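Local atomic coordinates of beta-glucuronidase (Dictyoglomus thermophilum, PDB entry 6XXW), a protein that probably hydrolyses beta-D-glucuronides, as a glycoside hydrolase of family 2, releasing glucuronic acid from its conjugates. Residues Val201-Val212 and Met278-Arg286; Leu252-Leu260 and Leu351-Val359. One frame throughout, in Å; residues are numbered along the deposited sequence.

Interaction 1: Val201-Val212 and Met278-Arg286; sequences VITELSNNSALV and MDIGIRTVR. With TRS (2-amino-2-hydroxymethyl-propane-1,3-diol), chain H.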
loop_
_atom_site.group_PDB
_atom_site.type_symbol
_atom_site.label_atom_id
_atom_site.label_comp_id
_atom_site.label_asym_id
_atom_site.label_seq_id
_atom_site.Cartn_x
_atom_site.Cartn_y
_atom_site.Cartn_z
ATOM N N VAL A 201 -42.614 -23.669 -11.497
ATOM C CA VAL A 201 -42.400 -24.843 -10.670
ATOM C C VAL A 201 -42.548 -24.432 -9.211
ATOM O O VAL A 201 -42.028 -23.389 -8.799
ATOM C CB VAL A 201 -41.015 -25.466 -10.943
ATOM C CG1 VAL A 201 -40.632 -26.409 -9.846
ATOM C CG2 VAL A 201 -41.050 -26.207 -12.271
ATOM N N ILE A 202 -43.285 -25.226 -8.442
ATOM C CA ILE A 202 -43.355 -25.081 -6.993
ATOM C C ILE A 202 -43.085 -26.449 -6.382
ATOM O O ILE A 202 -43.595 -27.463 -6.870
ATOM C CB ILE A 202 -44.721 -24.537 -6.527
ATOM C CG1 ILE A 202 -44.992 -23.163 -7.147
ATOM C CG2 ILE A 202 -44.774 -24.443 -5.011
ATOM C CD1 ILE A 202 -46.461 -22.766 -7.134
ATOM N N THR A 203 -42.290 -26.485 -5.320
ATOM C CA THR A 203 -41.973 -27.740 -4.653
ATOM C C THR A 203 -42.602 -27.781 -3.264
ATOM O O THR A 203 -42.621 -26.776 -2.545
ATOM C CB THR A 203 -40.458 -27.963 -4.568
ATOM O OG1 THR A 203 -39.860 -26.962 -3.742
ATOM C CG2 THR A 203 -39.833 -27.921 -5.960
ATOM N N GLU A 204 -43.151 -28.944 -2.916
ATOM C CA GLU A 204 -43.786 -29.192 -1.632
ATOM C C GLU A 204 -43.245 -30.497 -1.071
ATOM O O GLU A 204 -42.777 -31.367 -1.812
ATOM C CB GLU A 204 -45.319 -29.288 -1.751
ATOM C CG GLU A 204 -46.011 -28.038 -2.276
ATOM C CD GLU A 204 -47.509 -28.245 -2.492
ATOM O OE1 GLU A 204 -48.155 -27.359 -3.090
ATOM O OE2 GLU A 204 -48.041 -29.295 -2.065
ATOM N N LEU A 205 -43.318 -30.633 0.248
ATOM C CA LEU A 205 -42.971 -31.876 0.925
ATOM C C LEU A 205 -44.259 -32.558 1.360
ATOM O O LEU A 205 -45.145 -31.911 1.922
ATOM C CB LEU A 205 -42.068 -31.616 2.129
ATOM C CG LEU A 205 -40.858 -30.721 1.856
ATOM C CD1 LEU A 205 -40.093 -30.455 3.140
ATOM C CD2 LEU A 205 -39.961 -31.344 0.803
ATOM N N SER A 206 -44.372 -33.855 1.098
ATOM C CA SER A 206 -45.615 -34.569 1.368
ATOM C C SER A 206 -45.271 -35.979 1.825
ATOM O O SER A 206 -44.782 -36.787 1.027
ATOM C CB SER A 206 -46.513 -34.586 0.127
ATOM O OG SER A 206 -47.741 -35.264 0.370
ATOM N N ASN A 207 -45.535 -36.268 3.102
ATOM C CA ASN A 207 -45.236 -37.561 3.724
ATOM C C ASN A 207 -43.736 -37.789 3.595
ATOM O O ASN A 207 -42.969 -36.962 4.116
ATOM C CB ASN A 207 -46.142 -38.633 3.111
ATOM C CG ASN A 207 -47.599 -38.408 3.451
ATOM O OD1 ASN A 207 -47.910 -37.680 4.394
ATOM N ND2 ASN A 207 -48.501 -39.020 2.684
ATOM N N ASN A 208 -43.277 -38.846 2.928
ATOM C CA ASN A 208 -41.858 -39.074 2.698
ATOM C C ASN A 208 -41.437 -38.723 1.280
ATOM O O ASN A 208 -40.348 -39.113 0.852
ATOM C CB ASN A 208 -41.501 -40.531 2.991
ATOM C CG ASN A 208 -41.301 -40.790 4.462
ATOM O OD1 ASN A 208 -41.071 -39.865 5.242
ATOM N ND2 ASN A 208 -41.386 -42.055 4.854
ATOM N N SER A 209 -42.276 -38.006 0.546
ATOM C CA SER A 209 -42.029 -37.651 -0.841
ATOM C C SER A 209 -41.915 -36.143 -0.970
ATOM O O SER A 209 -42.258 -35.381 -0.064
ATOM C CB SER A 209 -43.158 -38.152 -1.752
ATOM O OG SER A 209 -43.233 -39.559 -1.759
ATOM N N ALA A 210 -41.430 -35.718 -2.121
ATOM C CA ALA A 210 -41.544 -34.334 -2.534
ATOM C C ALA A 210 -42.385 -34.274 -3.800
ATOM O O ALA A 210 -42.398 -35.217 -4.603
ATOM C CB ALA A 210 -40.168 -33.701 -2.770
ATOM N N LEU A 211 -43.109 -33.173 -3.960
ATOM C CA LEU A 211 -43.885 -32.917 -5.162
ATOM C C LEU A 211 -43.302 -31.717 -5.882
ATOM O O LEU A 211 -42.964 -30.709 -5.255
ATOM C CB LEU A 211 -45.352 -32.661 -4.838
ATOM C CG LEU A 211 -45.924 -33.656 -3.840
ATOM C CD1 LEU A 211 -47.040 -32.984 -3.075
ATOM C CD2 LEU A 211 -46.409 -34.885 -4.587
ATOM N N VAL A 212 -43.159 -31.844 -7.187
ATOM C CA VAL A 212 -42.788 -30.734 -8.041
ATOM C C VAL A 212 -44.017 -30.439 -8.880
ATOM O O VAL A 212 -44.356 -31.214 -9.784
ATOM C CB VAL A 212 -41.568 -31.066 -8.912
ATOM C CG1 VAL A 212 -41.290 -29.936 -9.872
ATOM C CG2 VAL A 212 -40.347 -31.346 -8.036
ATOM N N MET A 278 -34.149 -27.436 -17.309
ATOM C CA MET A 278 -33.611 -26.586 -16.258
ATOM C C MET A 278 -33.342 -27.405 -15.002
ATOM O O MET A 278 -34.144 -28.265 -14.627
ATOM C CB MET A 278 -34.561 -25.427 -15.935
ATOM C CG MET A 278 -34.003 -24.463 -14.908
ATOM S SD MET A 278 -35.209 -23.173 -14.515
ATOM C CE MET A 278 -34.328 -22.319 -13.199
ATOM N N ASP A 279 -32.205 -27.141 -14.363
ATOM C CA ASP A 279 -31.952 -27.706 -13.046
ATOM C C ASP A 279 -32.795 -26.978 -12.008
ATOM O O ASP A 279 -32.786 -25.743 -11.942
ATOM C CB ASP A 279 -30.474 -27.579 -12.676
ATOM C CG ASP A 279 -29.584 -28.580 -13.407
ATOM O OD1 ASP A 279 -30.076 -29.629 -13.888
ATOM O OD2 ASP A 279 -28.370 -28.308 -13.481
ATOM N N ILE A 280 -33.500 -27.737 -11.171
ATOM C CA ILE A 280 -34.318 -27.164 -10.112
ATOM C C ILE A 280 -33.909 -27.814 -8.799
ATOM O O ILE A 280 -33.267 -28.861 -8.776
ATOM C CB ILE A 280 -35.832 -27.358 -10.354
ATOM C CG1 ILE A 280 -36.167 -28.851 -10.434
ATOM C CG2 ILE A 280 -36.291 -26.618 -11.618
ATOM C CD1 ILE A 280 -37.652 -29.122 -10.449
ATOM N N GLY A 281 -34.301 -27.187 -7.705
ATOM C CA GLY A 281 -34.023 -27.717 -6.379
ATOM C C GLY A 281 -35.300 -27.834 -5.574
ATOM O O GLY A 281 -36.196 -26.996 -5.683
ATOM N N ILE A 282 -35.381 -28.889 -4.776
ATOM C CA ILE A 282 -36.556 -29.164 -3.958
ATOM C C ILE A 282 -36.295 -28.610 -2.559
ATOM O O ILE A 282 -35.484 -29.157 -1.803
ATOM C CB ILE A 282 -36.871 -30.668 -3.917
ATOM C CG1 ILE A 282 -37.282 -31.176 -5.305
ATOM C CG2 ILE A 282 -37.966 -30.957 -2.892
ATOM C CD1 ILE A 282 -37.349 -32.703 -5.393
ATOM N N ARG A 283 -36.976 -27.519 -2.206
ATOM C CA ARG A 283 -36.869 -26.966 -0.863
ATOM C C ARG A 283 -38.095 -26.115 -0.559
ATOM O O ARG A 283 -38.743 -25.584 -1.465
ATOM C CB ARG A 283 -35.597 -26.126 -0.689
ATOM C CG ARG A 283 -35.816 -24.608 -0.785
ATOM C CD ARG A 283 -35.711 -24.186 -2.222
ATOM N NE ARG A 283 -35.881 -22.745 -2.453
ATOM C CZ ARG A 283 -37.056 -22.125 -2.550
ATOM N NH1 ARG A 283 -38.191 -22.800 -2.388
ATOM N NH2 ARG A 283 -37.097 -20.825 -2.823
ATOM N N THR A 284 -38.386 -25.968 0.733
ATOM C CA THR A 284 -39.433 -25.068 1.196
ATOM C C THR A 284 -38.818 -23.949 2.018
ATOM O O THR A 284 -37.765 -24.122 2.644
ATOM C CB THR A 284 -40.486 -25.787 2.049
ATOM O OG1 THR A 284 -39.855 -26.338 3.211
ATOM C CG2 THR A 284 -41.152 -26.902 1.249
ATOM N N VAL A 285 -39.491 -22.805 2.026
ATOM C CA VAL A 285 -39.084 -21.676 2.854
ATOM C C VAL A 285 -40.322 -21.106 3.538
ATOM O O VAL A 285 -41.377 -20.950 2.912
ATOM C CB VAL A 285 -38.325 -20.611 2.030
ATOM C CG1 VAL A 285 -39.145 -20.146 0.845
ATOM C CG2 VAL A 285 -37.951 -19.427 2.911
ATOM N N ARG A 286 -40.190 -20.802 4.826
ATOM C CA ARG A 286 -41.326 -20.393 5.641
ATOM C C ARG A 286 -40.819 -19.624 6.856
ATOM O O ARG A 286 -39.824 -20.018 7.469
ATOM C CB ARG A 286 -42.113 -21.636 6.077
ATOM C CG ARG A 286 -43.404 -21.375 6.778
ATOM C CD ARG A 286 -44.220 -22.650 6.820
ATOM N NE ARG A 286 -43.718 -23.608 7.799
ATOM C CZ ARG A 286 -43.959 -23.530 9.105
ATOM N NH1 ARG A 286 -44.685 -22.528 9.590
ATOM N NH2 ARG A 286 -43.482 -24.453 9.926
HETATM C C TRS H . -38.124 -24.041 -6.907
HETATM C C1 TRS H . -38.527 -22.716 -7.525
HETATM C C2 TRS H . -36.640 -24.277 -7.059
HETATM C C3 TRS H . -38.474 -24.014 -5.440
HETATM N N TRS H . -38.783 -25.156 -7.584
HETATM O O1 TRS H . -39.926 -22.535 -7.458
HETATM O O2 TRS H . -36.377 -24.981 -8.239
HETATM O O3 TRS H . -38.027 -25.210 -4.862
HETATM O O HOH W 1 -41.271 -24.642 -1.991
#
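Thr203 meets the backbone of Gly281-Arg283 with both branches of its side chain. OG1 sits between the backbone N and the carbonyl carbon (chi1 65°), and this turns the hydroxyl toward segment 278-286: it donates to O3 of a bound Tris molecule, 2.8 Å away, and receives a weak bond from Arg283 N at 3.3 Å. Its CG2 touches CG1 of Ile282, 4.2 Å away. Tris, probably from the crystallisation liquor, bridges the two segments: its O1 donates to Val201 O (2.6 Å), its O3 to Gly281 O, and its O2 accepts from Gly281 N. The Arg283 guanidinium lies with one face over Tris C3, while its NE and NH2 are tied to the carbonyls of Pro406 and Val408. A water donates to both Thr203 O and Arg283 O, adding a second polar bridge.

The strands 198-206 and 209-217 form a beta hairpin closed by a type II' turn from Ser206 to Ser209, part of a three-stranded antiparallel sheet. Against one face of it runs the chain leaving strand 273-280, and the two meet through aliphatic groups. Ile282 has CG2 anti to its backbone N, and this methyl presses on Ala210 CB at 3.5 Å; CG1, on the other branch, touches Val212 CG2, the two side chains crossing at about a right angle. At the strand 273-280 end of the contact, CD1 of Ile280 reaches Val212 CG1 tip to tip (3.8 Å) and also meets Val201 CG1, 4.1 Å away. Toward the turn, Leu205 CG rests on the methyl CG2 of Thr284 at 3.9 Å.

Interaction 2: Leu252-Leu260 and Leu351-Val359; sequences LWEPGNPYL and LADQYGIAV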
loop_
_atom_site.group_PDB
_atom_site.type_symbol
_atom_site.label_atom_id
_atom_site.label_comp_id
_atom_site.label_asym_id
_atom_site.label_seq_id
_atom_site.Cartn_x
_atom_site.Cartn_y
_atom_site.Cartn_z
ATOM N N LEU A 252 -33.157 -33.050 -0.776
ATOM C CA LEU A 252 -33.553 -31.650 -0.735
ATOM C C LEU A 252 -32.369 -30.722 -0.993
ATOM O O LEU A 252 -31.227 -31.007 -0.621
ATOM C CB LEU A 252 -34.174 -31.308 0.622
ATOM C CG LEU A 252 -35.318 -32.204 1.091
ATOM C CD1 LEU A 252 -35.937 -31.651 2.371
ATOM C CD2 LEU A 252 -36.362 -32.342 -0.020
ATOM N N TRP A 253 -32.666 -29.596 -1.636
ATOM C CA TRP A 253 -31.698 -28.528 -1.820
ATOM C C TRP A 253 -31.626 -27.679 -0.554
ATOM O O TRP A 253 -32.658 -27.300 0.009
ATOM C CB TRP A 253 -32.102 -27.669 -3.023
ATOM C CG TRP A 253 -31.122 -26.601 -3.397
ATOM C CD1 TRP A 253 -30.194 -26.654 -4.409
ATOM C CD2 TRP A 253 -30.985 -25.304 -2.792
ATOM N NE1 TRP A 253 -29.480 -25.473 -4.455
ATOM C CE2 TRP A 253 -29.942 -24.633 -3.473
ATOM C CE3 TRP A 253 -31.627 -24.652 -1.725
ATOM C CZ2 TRP A 253 -29.537 -23.336 -3.131
ATOM C CZ3 TRP A 253 -31.219 -23.367 -1.384
ATOM C CH2 TRP A 253 -30.183 -22.725 -2.081
ATOM N N GLU A 254 -30.413 -27.375 -0.105
ATOM C CA GLU A 254 -30.230 -26.422 0.980
ATOM C C GLU A 254 -28.763 -26.014 1.009
ATOM O O GLU A 254 -27.925 -26.676 0.389
ATOM C CB GLU A 254 -30.670 -27.008 2.336
ATOM C CG GLU A 254 -30.037 -28.335 2.761
ATOM C CD GLU A 254 -30.674 -28.896 4.048
ATOM O OE1 GLU A 254 -31.924 -28.902 4.157
ATOM O OE2 GLU A 254 -29.925 -29.320 4.956
ATOM N N PRO A 255 -28.434 -24.907 1.666
ATOM C CA PRO A 255 -27.019 -24.593 1.892
ATOM C C PRO A 255 -26.336 -25.751 2.593
ATOM O O PRO A 255 -26.845 -26.289 3.584
ATOM C CB PRO A 255 -27.071 -23.344 2.771
ATOM C CG PRO A 255 -28.354 -22.704 2.415
ATOM C CD PRO A 255 -29.320 -23.827 2.130
ATOM N N GLY A 256 -25.180 -26.148 2.059
ATOM C CA GLY A 256 -24.463 -27.312 2.536
ATOM C C GLY A 256 -24.855 -28.613 1.872
ATOM O O GLY A 256 -24.182 -29.631 2.089
ATOM N N ASN A 257 -25.926 -28.619 1.080
ATOM C CA ASN A 257 -26.325 -29.786 0.311
ATOM C C ASN A 257 -27.113 -29.339 -0.917
ATOM O O ASN A 257 -28.342 -29.483 -0.939
ATOM C CB ASN A 257 -27.155 -30.742 1.172
ATOM C CG ASN A 257 -27.475 -32.041 0.445
ATOM O OD1 ASN A 257 -26.624 -32.928 0.325
ATOM N ND2 ASN A 257 -28.702 -32.150 -0.063
ATOM N N PRO A 258 -26.447 -28.788 -1.957
ATOM C CA PRO A 258 -27.147 -28.194 -3.116
ATOM C C PRO A 258 -27.583 -29.211 -4.168
ATOM O O PRO A 258 -27.169 -29.163 -5.325
ATOM C CB PRO A 258 -26.087 -27.235 -3.672
ATOM C CG PRO A 258 -24.785 -27.918 -3.360
ATOM C CD PRO A 258 -24.997 -28.505 -1.984
ATOM N N TYR A 259 -28.465 -30.123 -3.794
ATOM C CA TYR A 259 -28.876 -31.147 -4.745
ATOM C C TYR A 259 -29.842 -30.567 -5.777
ATOM O O TYR A 259 -30.842 -29.936 -5.417
ATOM C CB TYR A 259 -29.511 -32.328 -4.018
ATOM C CG TYR A 259 -29.596 -33.555 -4.902
ATOM C CD1 TYR A 259 -30.642 -33.715 -5.804
ATOM C CD2 TYR A 259 -28.621 -34.536 -4.848
ATOM C CE1 TYR A 259 -30.721 -34.822 -6.616
ATOM C CE2 TYR A 259 -28.690 -35.645 -5.656
ATOM C CZ TYR A 259 -29.738 -35.786 -6.535
ATOM O OH TYR A 259 -29.800 -36.893 -7.340
ATOM N N LEU A 260 -29.539 -30.779 -7.063
ATOM C CA LEU A 260 -30.384 -30.313 -8.159
ATOM C C LEU A 260 -30.899 -31.488 -8.987
ATOM O O LEU A 260 -30.137 -32.389 -9.337
ATOM C CB LEU A 260 -29.620 -29.337 -9.066
ATOM C CG LEU A 260 -29.202 -28.009 -8.418
ATOM C CD1 LEU A 260 -28.248 -27.230 -9.324
ATOM C CD2 LEU A 260 -30.436 -27.159 -8.060
ATOM N N LEU A 351 -25.460 -20.165 -10.596
ATOM C CA LEU A 351 -24.327 -20.564 -9.770
ATOM C C LEU A 351 -24.735 -20.719 -8.308
ATOM O O LEU A 351 -24.313 -21.671 -7.642
ATOM C CB LEU A 351 -23.189 -19.552 -9.915
ATOM C CG LEU A 351 -22.473 -19.532 -11.271
ATOM C CD1 LEU A 351 -21.446 -18.389 -11.319
ATOM C CD2 LEU A 351 -21.800 -20.882 -11.489
ATOM N N ALA A 352 -25.557 -19.802 -7.783
ATOM C CA ALA A 352 -25.993 -19.971 -6.402
ATOM C C ALA A 352 -26.772 -21.274 -6.237
ATOM O O ALA A 352 -26.638 -21.955 -5.206
ATOM C CB ALA A 352 -26.810 -18.767 -5.950
ATOM N N ASP A 353 -27.549 -21.661 -7.264
ATOM C CA ASP A 353 -28.221 -22.965 -7.268
ATOM C C ASP A 353 -27.211 -24.108 -7.166
ATOM O O ASP A 353 -27.418 -25.075 -6.421
ATOM C CB ASP A 353 -29.061 -23.156 -8.546
ATOM C CG ASP A 353 -30.219 -22.146 -8.706
ATOM O OD1 ASP A 353 -30.644 -21.463 -7.727
ATOM O OD2 ASP A 353 -30.731 -22.059 -9.859
ATOM N N GLN A 354 -26.128 -24.034 -7.949
ATOM C CA GLN A 354 -25.118 -25.097 -7.964
ATOM C C GLN A 354 -24.339 -25.166 -6.659
ATOM O O GLN A 354 -23.994 -26.259 -6.188
ATOM C CB GLN A 354 -24.155 -24.886 -9.130
ATOM C CG GLN A 354 -24.821 -25.011 -10.507
ATOM C CD GLN A 354 -25.027 -26.446 -10.897
ATOM O OE1 GLN A 354 -24.262 -27.321 -10.476
ATOM N NE2 GLN A 354 -26.064 -26.712 -11.704
ATOM N N TYR A 355 -24.014 -24.013 -6.081
ATOM C CA TYR A 355 -23.163 -23.971 -4.903
ATOM C C TYR A 355 -23.942 -24.096 -3.597
ATOM O O TYR A 355 -23.334 -24.335 -2.553
ATOM C CB TYR A 355 -22.367 -22.658 -4.886
ATOM C CG TYR A 355 -21.076 -22.669 -5.684
ATOM C CD1 TYR A 355 -19.859 -22.943 -5.062
ATOM C CD2 TYR A 355 -21.069 -22.384 -7.049
ATOM C CE1 TYR A 355 -18.669 -22.950 -5.779
ATOM C CE2 TYR A 355 -19.880 -22.380 -7.780
ATOM C CZ TYR A 355 -18.682 -22.674 -7.134
ATOM O OH TYR A 355 -17.490 -22.680 -7.833
ATOM N N GLY A 356 -25.258 -23.922 -3.618
ATOM C CA GLY A 356 -26.038 -23.974 -2.390
ATOM C C GLY A 356 -25.851 -22.741 -1.533
ATOM O O GLY A 356 -25.511 -22.829 -0.349
ATOM N N ILE A 357 -26.062 -21.576 -2.134
ATOM C CA ILE A 357 -25.990 -20.295 -1.450
ATOM C C ILE A 357 -27.381 -19.680 -1.488
ATOM O O ILE A 357 -27.982 -19.565 -2.559
ATOM C CB ILE A 357 -24.957 -19.357 -2.105
ATOM C CG1 ILE A 357 -23.551 -19.981 -2.064
ATOM C CG2 ILE A 357 -25.017 -17.951 -1.459
ATOM C CD1 ILE A 357 -22.914 -20.040 -0.668
ATOM N N ALA A 358 -27.902 -19.316 -0.321
ATOM C CA ALA A 358 -29.229 -18.729 -0.238
ATOM C C ALA A 358 -29.145 -17.258 -0.610
ATOM O O ALA A 358 -28.258 -16.542 -0.138
ATOM C CB ALA A 358 -29.802 -18.899 1.171
ATOM N N VAL A 359 -30.065 -16.801 -1.452
ATOM C CA VAL A 359 -30.017 -15.457 -2.008
ATOM C C VAL A 359 -31.265 -14.686 -1.582
ATOM O O VAL A 359 -32.391 -15.161 -1.765
ATOM C CB VAL A 359 -29.898 -15.500 -3.542
ATOM C CG1 VAL A 359 -29.979 -14.107 -4.114
ATOM C CG2 VAL A 359 -28.585 -16.174 -3.947
HETATM O O HOH W 2 -24.942 -28.635 -6.980
#
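This is a packing contact between domains, clamped by one side-chain hydrogen bond: the turn-forming segment 252-260 of the family 2 beta domain sits on the C-terminal end of helix 346-355 of the TIM-barrel domain. Trp253 makes the polar link. Its indole N-H points at Asp353 O, with NE1 2.9 Å from that oxygen and the bond almost straight (173°); the oxygen lies in the ring plane, and the N-H arrives in the carbonyl plane, on a lone pair. With CG anti to the backbone N (chi1 -175°), the indole is swung toward the helix end, where CZ2 comes 3.6 Å from Gly356 CA and CH2 lies near Ile357 O. Replacing the indole by the methyl of an alanine would probably leave Asp353 O without its N-H donor and open a gap beside Gly356.

The helix leads through Gly356 into strand 358-362, one of the parallel strands of the barrel, so the contact sits on an alpha-to-beta connection. Gly356 leaves the helix with positive phi, and a CB on it would clash with Pro258 CB. The Pro258 ring instead fits close against the backbone, CB 3.4 Å from Gly356 N, at the centre of an inverse gamma turn. On the neighbouring type II turn, Pro255 CA makes a C-H...O contact with Gly356 O (3.2 Å). Leu260 CD1 abuts the amide of Gln354, 3.3 Å from NE2, the two side chains crossing at about a right angle; this amide also bonds weakly to Asp279. A water donates to Pro258 O, at 2.8 Å, and to Gln354 O.

In the fold
Interactions 1 and 2 have centres 13 Å apart on the same side of the chain's centre, and they touch. Along the chain their segments alternate: 201-212, 252-260, 278-286, then 351-359. Strands 257-268 and 273-280, one from each contact, are consecutive and antiparallel neighbours in a five-stranded sheet. The chain beyond 273-280 stays beside segment 252-260, where Ile282 O and Trp253 N, 2.9 Å apart, probably share a hydrogen bond. Interaction 1 packs the three-stranded sheet against the end of the five-stranded one, where segment 278-286 runs on toward the barrel domain, while interaction 2 fastens the beta domain to a barrel helix.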